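Local coordinates for protein methylmalonyl-CoA carboxyltransferase 5S subunit (Propionibacterium freudenreichii subsp. shermanii, PDB 1RQB) that transfers a carboxyl group from the biotin of the 1.3S subunit to pyruvate, forming oxaloacetate, with one cobalt ion bound per subunit, at residues A[91-105]-A[123-137]. Sequence-based numbering, arbitrary orientation.
Sequences RKLMPNSRLQMLLRG and VDKSAENGMDVFRVF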
loop_
_atom_site.group_PDB
_atom_site.type_symbol
_atom_site.label_atom_id
_atom_site.label_comp_id
_atom_site.label_asym_id
_atom_site.label_seq_id
_atom_site.Cartn_x
_atom_site.Cartn_y
_atom_site.Cartn_z
ATOM N N ARG A 91 -16.198 -25.994 3.648
ATOM C CA ARG A 91 -16.490 -26.882 2.512
ATOM C C ARG A 91 -17.973 -26.792 2.149
ATOM O O ARG A 91 -18.345 -26.805 0.977
ATOM C CB ARG A 91 -16.160 -28.333 2.885
ATOM C CG ARG A 91 -16.487 -29.389 1.825
ATOM C CD ARG A 91 -15.638 -29.277 0.562
ATOM N NE ARG A 91 -15.896 -28.097 -0.259
ATOM C CZ ARG A 91 -15.112 -27.728 -1.270
ATOM N NH1 ARG A 91 -14.030 -28.442 -1.557
ATOM N NH2 ARG A 91 -15.423 -26.674 -2.015
ATOM N N LYS A 92 -18.809 -26.701 3.173
ATOM C CA LYS A 92 -20.269 -26.647 3.004
ATOM C C LYS A 92 -20.734 -25.280 2.496
ATOM O O LYS A 92 -21.614 -25.201 1.641
ATOM C CB LYS A 92 -20.937 -26.961 4.347
ATOM C CG LYS A 92 -22.440 -26.790 4.362
ATOM C CD LYS A 92 -23.027 -27.160 5.725
ATOM C CE LYS A 92 -22.392 -26.363 6.867
ATOM N NZ LYS A 92 -22.419 -24.883 6.655
ATOM N N LEU A 93 -20.140 -24.200 2.995
ATOM C CA LEU A 93 -20.579 -22.854 2.597
ATOM C C LEU A 93 -19.971 -22.409 1.264
ATOM O O LEU A 93 -20.439 -21.439 0.669
ATOM C CB LEU A 93 -20.242 -21.840 3.691
ATOM C CG LEU A 93 -20.951 -22.095 5.020
ATOM C CD1 LEU A 93 -20.492 -21.072 6.050
ATOM C CD2 LEU A 93 -22.458 -22.024 4.823
HETATM N N MSE A 94 -18.924 -23.075 0.795
HETATM C CA MSE A 94 -18.315 -22.703 -0.492
HETATM C C MSE A 94 -18.136 -23.972 -1.328
HETATM O O MSE A 94 -17.022 -24.360 -1.676
HETATM C CB MSE A 94 -16.960 -22.023 -0.244
HETATM C CG MSE A 94 -17.075 -20.813 0.668
HETATM SE SE MSE A 94 -15.402 -19.836 0.870
HETATM C CE MSE A 94 -14.423 -21.095 2.004
ATOM N N PRO A 95 -19.252 -24.627 -1.684
ATOM C CA PRO A 95 -19.227 -25.866 -2.469
ATOM C C PRO A 95 -18.650 -25.823 -3.886
ATOM O O PRO A 95 -18.267 -26.855 -4.435
ATOM C CB PRO A 95 -20.694 -26.292 -2.469
ATOM C CG PRO A 95 -21.396 -24.971 -2.561
ATOM C CD PRO A 95 -20.635 -24.127 -1.543
ATOM N N ASN A 96 -18.565 -24.647 -4.487
ATOM C CA ASN A 96 -18.067 -24.567 -5.869
ATOM C C ASN A 96 -16.616 -24.085 -5.927
ATOM O O ASN A 96 -16.080 -23.892 -7.018
ATOM C CB ASN A 96 -18.926 -23.590 -6.665
ATOM C CG ASN A 96 -20.401 -23.897 -6.546
ATOM O OD1 ASN A 96 -20.844 -24.986 -6.906
ATOM N ND2 ASN A 96 -21.169 -22.945 -6.026
ATOM N N SER A 97 -15.961 -23.925 -4.783
ATOM C CA SER A 97 -14.601 -23.367 -4.806
ATOM C C SER A 97 -13.529 -24.419 -4.513
ATOM O O SER A 97 -13.780 -25.430 -3.859
ATOM C CB SER A 97 -14.473 -22.271 -3.740
ATOM O OG SER A 97 -15.509 -21.323 -3.842
ATOM N N ARG A 98 -12.325 -24.145 -5.016
ATOM C CA ARG A 98 -11.171 -24.998 -4.699
ATOM C C ARG A 98 -10.630 -24.496 -3.359
ATOM O O ARG A 98 -10.139 -23.371 -3.278
ATOM C CB ARG A 98 -10.018 -24.857 -5.708
ATOM C CG ARG A 98 -10.286 -25.277 -7.126
ATOM C CD ARG A 98 -8.961 -25.282 -7.906
ATOM N NE ARG A 98 -9.160 -25.632 -9.307
ATOM C CZ ARG A 98 -9.673 -24.809 -10.219
ATOM N NH1 ARG A 98 -10.040 -23.568 -9.889
ATOM N NH2 ARG A 98 -9.834 -25.237 -11.464
ATOM N N LEU A 99 -10.737 -25.302 -2.310
ATOM C CA LEU A 99 -10.208 -24.870 -1.009
ATOM C C LEU A 99 -8.706 -25.150 -0.993
ATOM O O LEU A 99 -8.251 -26.164 -1.520
ATOM C CB LEU A 99 -10.899 -25.614 0.133
ATOM C CG LEU A 99 -12.428 -25.483 0.166
ATOM C CD1 LEU A 99 -12.957 -26.040 1.492
ATOM C CD2 LEU A 99 -12.833 -24.032 0.009
ATOM N N GLN A 100 -7.942 -24.244 -0.389
ATOM C CA GLN A 100 -6.481 -24.402 -0.368
ATOM C C GLN A 100 -5.954 -24.227 1.056
ATOM O O GLN A 100 -6.503 -23.456 1.841
ATOM C CB GLN A 100 -5.871 -23.348 -1.295
ATOM C CG GLN A 100 -4.369 -23.401 -1.438
ATOM C CD GLN A 100 -3.881 -22.524 -2.588
ATOM O OE1 GLN A 100 -4.458 -22.536 -3.674
ATOM N NE2 GLN A 100 -2.808 -21.774 -2.354
HETATM N N MSE A 101 -4.894 -24.966 1.381
HETATM C CA MSE A 101 -4.264 -24.850 2.705
HETATM C C MSE A 101 -2.747 -24.775 2.522
HETATM O O MSE A 101 -2.221 -25.115 1.463
HETATM C CB MSE A 101 -4.562 -26.066 3.592
HETATM C CG MSE A 101 -3.873 -27.368 3.151
HETATM SE SE MSE A 101 -3.981 -28.812 4.496
HETATM C CE MSE A 101 -3.211 -27.855 5.999
ATOM N N LEU A 102 -2.074 -24.310 3.568
ATOM C CA LEU A 102 -0.608 -24.237 3.615
ATOM C C LEU A 102 -0.174 -25.326 4.598
ATOM O O LEU A 102 -0.650 -25.359 5.732
ATOM C CB LEU A 102 -0.146 -22.866 4.132
ATOM C CG LEU A 102 1.381 -22.716 4.220
ATOM C CD1 LEU A 102 1.967 -22.695 2.811
ATOM C CD2 LEU A 102 1.764 -21.436 4.975
ATOM N N LEU A 103 0.706 -26.222 4.153
ATOM C CA LEU A 103 1.158 -27.352 4.980
ATOM C C LEU A 103 2.687 -27.396 4.963
ATOM O O LEU A 103 3.288 -27.470 3.893
ATOM C CB LEU A 103 0.594 -28.648 4.395
ATOM C CG LEU A 103 0.880 -29.935 5.166
ATOM C CD1 LEU A 103 0.177 -29.881 6.530
ATOM C CD2 LEU A 103 0.390 -31.119 4.353
ATOM N N ARG A 104 3.318 -27.395 6.138
ATOM C CA ARG A 104 4.786 -27.348 6.184
ATOM C C ARG A 104 5.419 -28.740 6.100
ATOM O O ARG A 104 6.130 -29.184 6.999
ATOM C CB ARG A 104 5.245 -26.579 7.435
ATOM C CG ARG A 104 6.754 -26.253 7.439
ATOM C CD ARG A 104 7.121 -25.209 8.496
ATOM N NE ARG A 104 6.880 -25.629 9.874
ATOM C CZ ARG A 104 7.841 -26.024 10.705
ATOM N NH1 ARG A 104 9.103 -26.055 10.293
ATOM N NH2 ARG A 104 7.551 -26.368 11.951
ATOM N N GLY A 105 5.162 -29.420 4.991
ATOM C CA GLY A 105 5.745 -30.735 4.757
ATOM C C GLY A 105 5.702 -31.764 5.875
ATOM O O GLY A 105 4.648 -32.029 6.454
ATOM N N VAL A 123 -2.967 -35.874 5.780
ATOM C CA VAL A 123 -3.351 -35.499 4.413
ATOM C C VAL A 123 -4.650 -36.207 4.024
ATOM O O VAL A 123 -5.549 -35.598 3.445
ATOM C CB VAL A 123 -2.219 -35.834 3.429
ATOM C CG1 VAL A 123 -2.687 -35.657 2.003
ATOM C CG2 VAL A 123 -1.028 -34.943 3.718
ATOM N N ASP A 124 -4.756 -37.490 4.367
ATOM C CA ASP A 124 -5.965 -38.264 4.045
ATOM C C ASP A 124 -7.204 -37.626 4.679
ATOM O O ASP A 124 -8.221 -37.461 4.007
ATOM C CB ASP A 124 -5.814 -39.721 4.518
ATOM C CG ASP A 124 -7.102 -40.519 4.367
ATOM O OD1 ASP A 124 -7.816 -40.693 5.380
ATOM O OD2 ASP A 124 -7.408 -40.961 3.236
ATOM N N LYS A 125 -7.147 -37.273 5.964
ATOM C CA LYS A 125 -8.302 -36.658 6.637
ATOM C C LYS A 125 -8.578 -35.251 6.105
ATOM O O LYS A 125 -9.732 -34.835 6.012
ATOM C CB LYS A 125 -8.101 -36.628 8.159
ATOM C CG LYS A 125 -8.304 -37.989 8.813
ATOM C CD LYS A 125 -9.760 -38.417 8.597
ATOM C CE LYS A 125 -10.049 -39.794 9.154
ATOM N NZ LYS A 125 -11.447 -40.211 8.840
ATOM N N SER A 126 -7.527 -34.503 5.783
ATOM C CA SER A 126 -7.715 -33.162 5.209
ATOM C C SER A 126 -8.496 -33.283 3.899
ATOM O O SER A 126 -9.468 -32.566 3.669
ATOM C CB SER A 126 -6.356 -32.514 4.927
ATOM O OG SER A 126 -5.704 -32.165 6.136
ATOM N N ALA A 127 -8.071 -34.206 3.041
ATOM C CA ALA A 127 -8.739 -34.422 1.748
ATOM C C ALA A 127 -10.173 -34.912 1.967
ATOM O O ALA A 127 -11.110 -34.462 1.309
ATOM C CB ALA A 127 -7.964 -35.450 0.924
ATOM N N GLU A 128 -10.338 -35.835 2.901
ATOM C CA GLU A 128 -11.663 -36.408 3.186
ATOM C C GLU A 128 -12.630 -35.320 3.656
ATOM O O GLU A 128 -13.820 -35.361 3.344
ATOM C CB GLU A 128 -11.542 -37.470 4.276
ATOM C CG GLU A 128 -12.827 -38.211 4.577
ATOM C CD GLU A 128 -12.655 -39.184 5.724
ATOM O OE1 GLU A 128 -11.604 -39.861 5.777
ATOM O OE2 GLU A 128 -13.571 -39.276 6.571
ATOM N N ASN A 129 -12.119 -34.349 4.407
ATOM C CA ASN A 129 -12.973 -33.285 4.954
ATOM C C ASN A 129 -13.169 -32.132 3.965
ATOM O O ASN A 129 -13.862 -31.163 4.276
ATOM C CB ASN A 129 -12.406 -32.818 6.294
ATOM C CG ASN A 129 -12.798 -33.754 7.436
ATOM O OD1 ASN A 129 -13.971 -33.835 7.794
ATOM N ND2 ASN A 129 -11.828 -34.480 7.988
ATOM N N GLY A 130 -12.578 -32.239 2.772
ATOM C CA GLY A 130 -12.783 -31.213 1.759
ATOM C C GLY A 130 -11.641 -30.431 1.123
ATOM O O GLY A 130 -11.879 -29.687 0.172
HETATM N N MSE A 131 -10.414 -30.593 1.597
HETATM C CA MSE A 131 -9.297 -29.813 1.041
HETATM C C MSE A 131 -9.057 -30.197 -0.423
HETATM O O MSE A 131 -9.060 -31.377 -0.769
HETATM C CB MSE A 131 -8.044 -30.054 1.877
HETATM C CG MSE A 131 -6.930 -29.099 1.556
HETATM SE SE MSE A 131 -7.614 -27.282 1.696
HETATM C CE MSE A 131 -8.158 -27.276 3.529
ATOM N N ASP A 132 -8.827 -29.201 -1.283
ATOM C CA ASP A 132 -8.623 -29.444 -2.720
ATOM C C ASP A 132 -7.168 -29.211 -3.133
ATOM O O ASP A 132 -6.575 -30.029 -3.836
ATOM C CB ASP A 132 -9.509 -28.510 -3.566
ATOM C CG ASP A 132 -10.994 -28.770 -3.381
ATOM O OD1 ASP A 132 -11.429 -29.922 -3.613
ATOM O OD2 ASP A 132 -11.731 -27.823 -3.013
ATOM N N VAL A 133 -6.609 -28.076 -2.723
ATOM C CA VAL A 133 -5.231 -27.724 -3.099
ATOM C C VAL A 133 -4.357 -27.698 -1.844
ATOM O O VAL A 133 -4.691 -27.059 -0.847
ATOM C CB VAL A 133 -5.176 -26.323 -3.777
ATOM C CG1 VAL A 133 -3.736 -25.968 -4.140
ATOM C CG2 VAL A 133 -6.056 -26.304 -5.028
ATOM N N PHE A 134 -3.240 -28.407 -1.905
ATOM C CA PHE A 134 -2.309 -28.448 -0.769
ATOM C C PHE A 134 -1.000 -27.753 -1.146
ATOM O O PHE A 134 -0.236 -28.246 -1.975
ATOM C CB PHE A 134 -1.977 -29.894 -0.383
ATOM C CG PHE A 134 -3.142 -30.664 0.197
ATOM C CD1 PHE A 134 -4.143 -31.176 -0.626
ATOM C CD2 PHE A 134 -3.198 -30.923 1.567
ATOM C CE1 PHE A 134 -5.195 -31.952 -0.085
ATOM C CE2 PHE A 134 -4.228 -31.688 2.117
ATOM C CZ PHE A 134 -5.229 -32.207 1.283
ATOM N N ARG A 135 -0.740 -26.598 -0.555
ATOM C CA ARG A 135 0.539 -25.925 -0.821
ATOM C C ARG A 135 1.538 -26.469 0.201
ATOM O O ARG A 135 1.492 -26.126 1.381
ATOM C CB ARG A 135 0.392 -24.405 -0.709
ATOM C CG ARG A 135 1.725 -23.651 -0.858
ATOM C CD ARG A 135 1.506 -22.138 -0.901
ATOM N NE ARG A 135 0.819 -21.733 -2.124
ATOM C CZ ARG A 135 0.360 -20.507 -2.358
ATOM N NH1 ARG A 135 0.500 -19.556 -1.441
ATOM N NH2 ARG A 135 -0.208 -20.226 -3.522
ATOM N N VAL A 136 2.421 -27.349 -0.256
ATOM C CA VAL A 136 3.394 -27.986 0.645
ATOM C C VAL A 136 4.717 -27.220 0.598
ATOM O O VAL A 136 5.260 -26.995 -0.482
ATOM C CB VAL A 136 3.653 -29.449 0.216
ATOM C CG1 VAL A 136 4.540 -30.142 1.241
ATOM C CG2 VAL A 136 2.320 -30.194 0.079
ATOM N N PHE A 137 5.234 -26.813 1.759
ATOM C CA PHE A 137 6.510 -26.085 1.747
ATOM C C PHE A 137 7.434 -26.567 2.868
ATOM O O PHE A 137 7.039 -27.313 3.764
ATOM C CB PHE A 137 6.274 -24.558 1.841
ATOM C CG PHE A 137 6.069 -24.034 3.247
ATOM C CD1 PHE A 137 7.077 -23.322 3.887
ATOM C CD2 PHE A 137 4.874 -24.248 3.924
ATOM C CE1 PHE A 137 6.901 -22.827 5.188
ATOM C CE2 PHE A 137 4.686 -23.762 5.223
ATOM C CZ PHE A 137 5.698 -23.051 5.855
#
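Arg91 and Asp132 form a salt bridge, NH1 to OD2 at 2.8 Å. The carboxylate oxygen lies near the guanidinium plane and is met on its syn side, somewhat out of the carboxylate plane, while its anti lone pair takes the backbone N of Leu99 at 2.8 Å, so two donors grip OD2. Bends at chi2 and chi3 (67° and -69°) fold the arginine back so that NH2 also binds Met94 O and Ser97 O, tying the end of helix 83-93 to the turn before strand 99-103. Without this side chain, as with an alanine here, the Asp132 carboxylate would probably lose its charged mate and the Met94 and Ser97 carbonyls this donor.

Parallel backbone bonding alternates from Val133 N to Leu99 O (2.8 Å) through Phe137 N to Leu103 O (3.0 Å), the two strand axes running 23° apart.

Among apolar contacts, Met101 SE approaches the Phe134 ring obliquely, 3.7 Å from CD2, a Met-aromatic contact, and Met131 SE packs against Met101 CB. Farther along, Arg104 CG sits over the Phe137 ring face, 4.0 Å from its centroid (CH-pi), and Leu102 CD1 comes within 3.5 Å of Phe137 CD2.

On the face carrying Gln100 and Leu102, Arg135 bonds Gln161 and Asp250 and touches cobalt ligand His226. Strand 99-103, helix 116-128 and strand 133-136 make a beta-alpha-beta unit of the TIM barrel, with the Leu102 side chain about 6 Å from the cobalt ion.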